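Local coordinates for protein cellulase IBT99 (Metagenomes, PDB 6WBT) that probably hydrolyses 6-phospho-alpha-glucosides as a family 4 glycosidase, binding NAD, a manganese ion and glucose 6-phosphate, at residues Gly19-Lys22 and Asp23-Gln27; Val326-Val329 and Glu330-His334; Ser421-Ala424 and Lys425-Asp429. One frame throughout, in Å; residues are numbered along the deposited sequence.

Interaction 1: Gly19-Lys22 and Asp23-Gln27; sequences GIVK and DLLDQ
Lys22 and Asp26, one helical turn apart, form a salt bridge in which Lys22 NZ lies 2.9 Å from Asp26 OD2. The ammonium group meets that oxygen on its syn side, 18° out of the carboxylate plane. Two torsions of the lysine bring it there: CG is anti to the backbone N (chi1 -164°), and a bend at chi2 (-95°) turns the rest of the chain along the helix, laying its outer part beside the carboxylate. The salt bridge thus holds the Asp26 carboxylate next to the lysine chain.

Backbone bonds of the i to i+4 pattern carry the turn. Asp23 N donates to Gly19 O at 3.1 Å and Leu25 N to Val21 O at 2.9 Å, while Leu24 N bonds to Ile20 O at 2.8 Å. Asp26 N closes the series on Lys22 O at 3.0 Å.

Apolar contact is lighter: Val21 CG1 lies 4.2 Å from Leu25 CD1, and the two residues share a neighbour in helix 43-60, Val21 packing on its Val53 and Leu25 on its Ile57.

Helix 17-25 is the crossover of the beta-alpha-beta unit between strands 5-10 and 33-39, in the Rossmann-type part of the enzyme. Val21 and Leu24 pack on strand 5-10, on Ile9 and Ile7 respectively, and Asp23 touches Lys323 and Val326 of helix 321-334.

Interaction 2: Val326-Val329 and Glu330-His334; sequences VKVV and ESLIH
Val329 and Ile333 make the closer of two apolar pairs along this helix, Val329 CG1 lying 3.8 Å from Ile333 CD1 as the two side chains cross. Ile333 has CG1 anti to its own carbonyl carbon (chi1 -58°), which folds that branch back toward the preceding turn, where CD1 meets Val329 CG1. Val328 and Leu332 instead run side by side in the same direction, with Val328 CG1 4.2 Å from Leu332 CD1. With an alanine in place of Ile333, the CG1-CD1 branch is gone, and Val329 CG1 would probably lose its partner on this turn, leaving a gap beside it.

Bonds of the i to i+4 kind run beneath these side chains: Glu330 N reaches Val326 O at 2.9 Å, and Ile333 N reaches Val329 O at 3.0 Å.

The Lys327-Glu330 pair is looser. Lys327 NZ stays 4.3 Å from Glu330 OE2, too far for a salt bridge; the partly exposed lysine pairs with Glu336 instead. The carboxylates of Glu330 and Glu336 come close to each other, and the lysine's charge probably eases their repulsion.

Within the fold, Val328, Val329 and Leu332 lie against Val145 of strand 143-146, while Val329, Leu332 and Ile333 meet Tyr81 of strand 81-84. Lys327 reaches strand 338-345, and Ser331 OG makes a buried tie to Val365 O and Ser338 N, so helix 321-334 covers parallel and antiparallel members of the same mixed sheet.

Interaction 3: Ser421-Ala424 and Lys425-Asp429; sequences SLVA and KKLLD
Val423 and Leu427 meet through their methyl groups, Val423 CG1 lying 4.1 Å from Leu427 CD1, with the two side chains alongside and pointing the same way. CG1 of Val423 is anti to the backbone N (chi1 -175°), which directs this branch along the helix to the leucine one turn on.

The helical backbone fixes this spacing. Leu427 N bonds to Val423 O at 3.0 Å and Leu428 N to Ala424 O at 2.9 Å. Lys425 N bonds to Ser421 O at 3.1 Å, whereas Lys426 N makes only a weak bond to Leu422 O at 3.4 Å.

Farther out, Ala424 packs on Phe412 and Thr413 of helix 405-414, Ser421 OG bonds to Thr413 OG1, and Asp429 OD1 to Tyr405 OH. The start of helix 421-434 lies at a subunit interface: backbone hydrogen bonds run from Ser421 to the second subunit, Ser421, Leu422 and Lys425 touch Met257 of that subunit, and Val423 touches its Asp274.

Across the two segments the side chains make no salt bridge; their contact is apolar, and the directional hold comes from main-chain bonds, with the Ser421 and Asp429 side chains bonded to helix 405-414.

Interactions 1 and 2, whose centres are 13 Å apart, touch directly: Asp23 O lies 3.6 Å from Val326 CG2, so helix 17-25 packs against helix 321-334, joining segments from the two family 4 sequence ranges. Gln27, following the first helix, adds to this with its CG 3.7 Å from Val326 CG1. Both stand back from the ligands; the side chain of Ile20 is about 8 Å from NAD and about 11 Å from glucose 6-phosphate, while that of Val328 is about 11 Å from NAD and about 13 Å from manganese. Interaction 3 lies on the opposite side of the chain's centre, its own centre 43 Å from each of the others, and borders the second subunit.

Interaction 1: Gly19-Lys22 and Asp23-Gln27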
# COMPACT_ATOMS: atom_id res chain seq x y z
N GLY A 19 -25.97 -9.25 -35.84
CA GLY A 19 -25.49 -10.44 -35.16
C GLY A 19 -26.02 -10.54 -33.74
O GLY A 19 -26.55 -11.58 -33.34
N ILE A 20 -25.89 -9.46 -32.96
CA ILE A 20 -26.32 -9.51 -31.57
C ILE A 20 -27.84 -9.48 -31.44
O ILE A 20 -28.37 -9.92 -30.41
CB ILE A 20 -25.70 -8.35 -30.76
CG1 ILE A 20 -26.40 -7.03 -31.06
CG2 ILE A 20 -24.21 -8.25 -31.05
CD1 ILE A 20 -26.16 -5.96 -30.02
N VAL A 21 -28.55 -8.96 -32.44
CA VAL A 21 -30.01 -9.02 -32.42
C VAL A 21 -30.48 -10.47 -32.48
O VAL A 21 -31.37 -10.88 -31.72
CB VAL A 21 -30.61 -8.19 -33.57
CG1 VAL A 21 -32.07 -8.54 -33.78
CG2 VAL A 21 -30.46 -6.71 -33.28
N LYS A 22 -29.87 -11.27 -33.36
CA LYS A 22 -30.22 -12.68 -33.44
C LYS A 22 -29.77 -13.43 -32.20
O LYS A 22 -30.49 -14.31 -31.71
CB LYS A 22 -29.60 -13.29 -34.70
CG LYS A 22 -30.18 -14.64 -35.10
CD LYS A 22 -29.36 -15.80 -34.56
CE LYS A 22 -29.94 -17.14 -34.99
NZ LYS A 22 -29.16 -18.28 -34.45
N ASP A 23 -28.60 -13.09 -31.66
CA ASP A 23 -28.14 -13.72 -30.43
C ASP A 23 -29.00 -13.32 -29.24
O ASP A 23 -29.10 -14.08 -28.27
CB ASP A 23 -26.67 -13.36 -30.18
CG ASP A 23 -25.73 -14.10 -31.11
OD1 ASP A 23 -25.78 -15.34 -31.16
OD2 ASP A 23 -24.93 -13.43 -31.80
N LEU A 24 -29.62 -12.14 -29.29
CA LEU A 24 -30.54 -11.74 -28.23
C LEU A 24 -31.90 -12.43 -28.39
O LEU A 24 -32.54 -12.77 -27.38
CB LEU A 24 -30.71 -10.22 -28.23
CG LEU A 24 -31.64 -9.64 -27.16
CD1 LEU A 24 -31.11 -9.94 -25.76
CD2 LEU A 24 -31.81 -8.14 -27.36
N LEU A 25 -32.35 -12.65 -29.62
CA LEU A 25 -33.61 -13.33 -29.86
C LEU A 25 -33.53 -14.82 -29.53
O LEU A 25 -34.56 -15.43 -29.22
CB LEU A 25 -34.06 -13.14 -31.31
CG LEU A 25 -34.43 -11.72 -31.72
CD1 LEU A 25 -34.86 -11.67 -33.19
CD2 LEU A 25 -35.53 -11.17 -30.83
N ASP A 26 -32.33 -15.41 -29.60
CA ASP A 26 -32.18 -16.82 -29.24
C ASP A 26 -32.35 -17.07 -27.75
O ASP A 26 -32.45 -18.24 -27.35
CB ASP A 26 -30.81 -17.33 -29.69
CG ASP A 26 -30.67 -17.36 -31.20
OD1 ASP A 26 -31.70 -17.43 -31.90
OD2 ASP A 26 -29.52 -17.31 -31.69
N GLN A 27 -32.37 -16.02 -26.93
CA GLN A 27 -32.60 -16.16 -25.50
C GLN A 27 -33.94 -15.54 -25.13
O GLN A 27 -34.03 -14.78 -24.16
CB GLN A 27 -31.46 -15.53 -24.71
CG GLN A 27 -30.09 -16.12 -25.01
CD GLN A 27 -29.97 -17.56 -24.54
OE1 GLN A 27 -29.48 -18.42 -25.27
NE2 GLN A 27 -30.40 -17.82 -23.31

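Interaction 2: Val326-Val329 and Glu330-His334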
# COMPACT_ATOMS: atom_id res chain seq x y z
N VAL A 326 -24.87 -11.22 -24.70
CA VAL A 326 -26.22 -11.57 -24.24
C VAL A 326 -26.15 -12.32 -22.91
O VAL A 326 -27.02 -12.14 -22.05
CB VAL A 326 -26.95 -12.38 -25.33
CG1 VAL A 326 -28.26 -12.93 -24.79
CG2 VAL A 326 -27.19 -11.52 -26.55
N LYS A 327 -25.12 -13.14 -22.72
CA LYS A 327 -24.98 -13.86 -21.46
C LYS A 327 -24.77 -12.91 -20.29
O LYS A 327 -25.23 -13.20 -19.17
CB LYS A 327 -23.81 -14.86 -21.56
CG LYS A 327 -23.53 -15.62 -20.28
CD LYS A 327 -24.76 -16.36 -19.79
CE LYS A 327 -24.50 -17.03 -18.44
NZ LYS A 327 -25.74 -17.61 -17.86
N VAL A 328 -24.11 -11.78 -20.51
CA VAL A 328 -23.89 -10.82 -19.44
C VAL A 328 -25.20 -10.16 -19.04
O VAL A 328 -25.55 -10.10 -17.85
CB VAL A 328 -22.83 -9.78 -19.86
CG1 VAL A 328 -22.82 -8.62 -18.88
CG2 VAL A 328 -21.46 -10.42 -19.95
N VAL A 329 -25.95 -9.65 -20.02
CA VAL A 329 -27.26 -9.05 -19.73
C VAL A 329 -28.17 -10.06 -19.07
O VAL A 329 -28.87 -9.75 -18.10
CB VAL A 329 -27.90 -8.50 -21.02
CG1 VAL A 329 -29.24 -7.85 -20.70
CG2 VAL A 329 -26.96 -7.53 -21.72
N GLU A 330 -28.19 -11.29 -19.59
CA GLU A 330 -29.03 -12.34 -19.02
C GLU A 330 -28.65 -12.61 -17.57
O GLU A 330 -29.52 -12.83 -16.72
CB GLU A 330 -28.92 -13.61 -19.86
CG GLU A 330 -29.73 -14.77 -19.35
CD GLU A 330 -29.51 -16.03 -20.16
OE1 GLU A 330 -29.17 -15.92 -21.36
OE2 GLU A 330 -29.68 -17.14 -19.61
N SER A 331 -27.35 -12.59 -17.26
CA SER A 331 -26.91 -12.77 -15.89
C SER A 331 -27.23 -11.57 -15.01
O SER A 331 -27.35 -11.72 -13.79
CB SER A 331 -25.41 -13.07 -15.85
OG SER A 331 -24.99 -13.39 -14.53
N LEU A 332 -27.38 -10.38 -15.61
CA LEU A 332 -27.83 -9.21 -14.87
C LEU A 332 -29.31 -9.27 -14.55
O LEU A 332 -29.75 -8.71 -13.54
CB LEU A 332 -27.51 -7.94 -15.65
CG LEU A 332 -26.04 -7.54 -15.82
CD1 LEU A 332 -25.89 -6.52 -16.94
CD2 LEU A 332 -25.50 -6.97 -14.52
N ILE A 333 -30.10 -9.92 -15.40
CA ILE A 333 -31.55 -9.97 -15.20
C ILE A 333 -31.91 -10.99 -14.13
O ILE A 333 -32.66 -10.69 -13.20
CB ILE A 333 -32.26 -10.29 -16.54
CG1 ILE A 333 -31.90 -9.24 -17.59
CG2 ILE A 333 -33.76 -10.34 -16.34
CD1 ILE A 333 -32.14 -9.70 -19.01
N HIS A 334 -31.38 -12.21 -14.25
CA HIS A 334 -31.76 -13.31 -13.37
C HIS A 334 -30.75 -13.58 -12.26
O HIS A 334 -30.93 -14.54 -11.51
CB HIS A 334 -31.97 -14.58 -14.19
CG HIS A 334 -33.16 -14.53 -15.09
ND1 HIS A 334 -33.43 -15.50 -16.04
CD2 HIS A 334 -34.17 -13.63 -15.19
CE1 HIS A 334 -34.54 -15.19 -16.68
NE2 HIS A 334 -35.01 -14.06 -16.19

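Interaction 3: Ser421-Ala424 and Lys425-Asp429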
# COMPACT_ATOMS: atom_id res chain seq x y z
N SER A 421 10.14 10.21 -27.88
CA SER A 421 9.25 11.33 -27.62
C SER A 421 9.14 12.24 -28.84
O SER A 421 8.12 12.93 -29.01
CB SER A 421 9.72 12.12 -26.41
OG SER A 421 8.86 13.22 -26.14
N LEU A 422 10.17 12.27 -29.69
CA LEU A 422 10.12 13.08 -30.90
C LEU A 422 9.07 12.55 -31.87
O LEU A 422 8.33 13.33 -32.48
CB LEU A 422 11.50 13.12 -31.56
CG LEU A 422 12.67 13.61 -30.69
CD1 LEU A 422 14.00 13.51 -31.43
CD2 LEU A 422 12.42 15.04 -30.23
N VAL A 423 9.00 11.22 -32.03
CA VAL A 423 7.96 10.64 -32.87
C VAL A 423 6.59 10.82 -32.23
O VAL A 423 5.58 10.92 -32.93
CB VAL A 423 8.28 9.15 -33.15
CG1 VAL A 423 7.27 8.56 -34.13
CG2 VAL A 423 9.69 9.01 -33.68
N ALA A 424 6.54 10.87 -30.90
CA ALA A 424 5.28 11.07 -30.20
C ALA A 424 4.67 12.44 -30.50
O ALA A 424 3.44 12.57 -30.55
CB ALA A 424 5.47 10.90 -28.69
N LYS A 425 5.51 13.46 -30.69
CA LYS A 425 4.98 14.79 -30.98
C LYS A 425 4.49 14.90 -32.42
O LYS A 425 3.43 15.48 -32.67
CB LYS A 425 6.05 15.85 -30.71
CG LYS A 425 5.52 17.28 -30.68
CD LYS A 425 6.65 18.29 -30.81
CE LYS A 425 6.15 19.71 -30.56
NZ LYS A 425 5.75 19.91 -29.13
N LYS A 426 5.26 14.36 -33.37
CA LYS A 426 4.84 14.40 -34.77
C LYS A 426 3.57 13.58 -35.00
O LYS A 426 2.75 13.94 -35.85
CB LYS A 426 5.97 13.90 -35.67
CG LYS A 426 7.15 14.85 -35.76
CD LYS A 426 8.44 14.13 -36.10
CE LYS A 426 8.34 13.36 -37.41
NZ LYS A 426 9.60 12.64 -37.72
N LEU A 427 3.40 12.49 -34.25
CA LEU A 427 2.17 11.72 -34.34
C LEU A 427 1.02 12.42 -33.64
O LEU A 427 -0.11 12.42 -34.14
CB LEU A 427 2.38 10.32 -33.76
CG LEU A 427 2.71 9.22 -34.77
CD1 LEU A 427 3.20 7.97 -34.06
CD2 LEU A 427 1.49 8.91 -35.62
N LEU A 428 1.28 13.03 -32.48
CA LEU A 428 0.22 13.72 -31.75
C LEU A 428 -0.33 14.89 -32.55
O LEU A 428 -1.54 15.02 -32.73
CB LEU A 428 0.75 14.20 -30.39
CG LEU A 428 -0.24 15.00 -29.53
CD1 LEU A 428 -1.46 14.17 -29.20
CD2 LEU A 428 0.44 15.50 -28.27
N ASP A 429 0.56 15.75 -33.06
CA ASP A 429 0.11 16.90 -33.86
C ASP A 429 -0.61 16.45 -35.12
O ASP A 429 -1.52 17.15 -35.59
CB ASP A 429 1.30 17.79 -34.21
CG ASP A 429 1.89 18.49 -33.00
OD1 ASP A 429 1.14 18.71 -32.03
OD2 ASP A 429 3.10 18.81 -33.02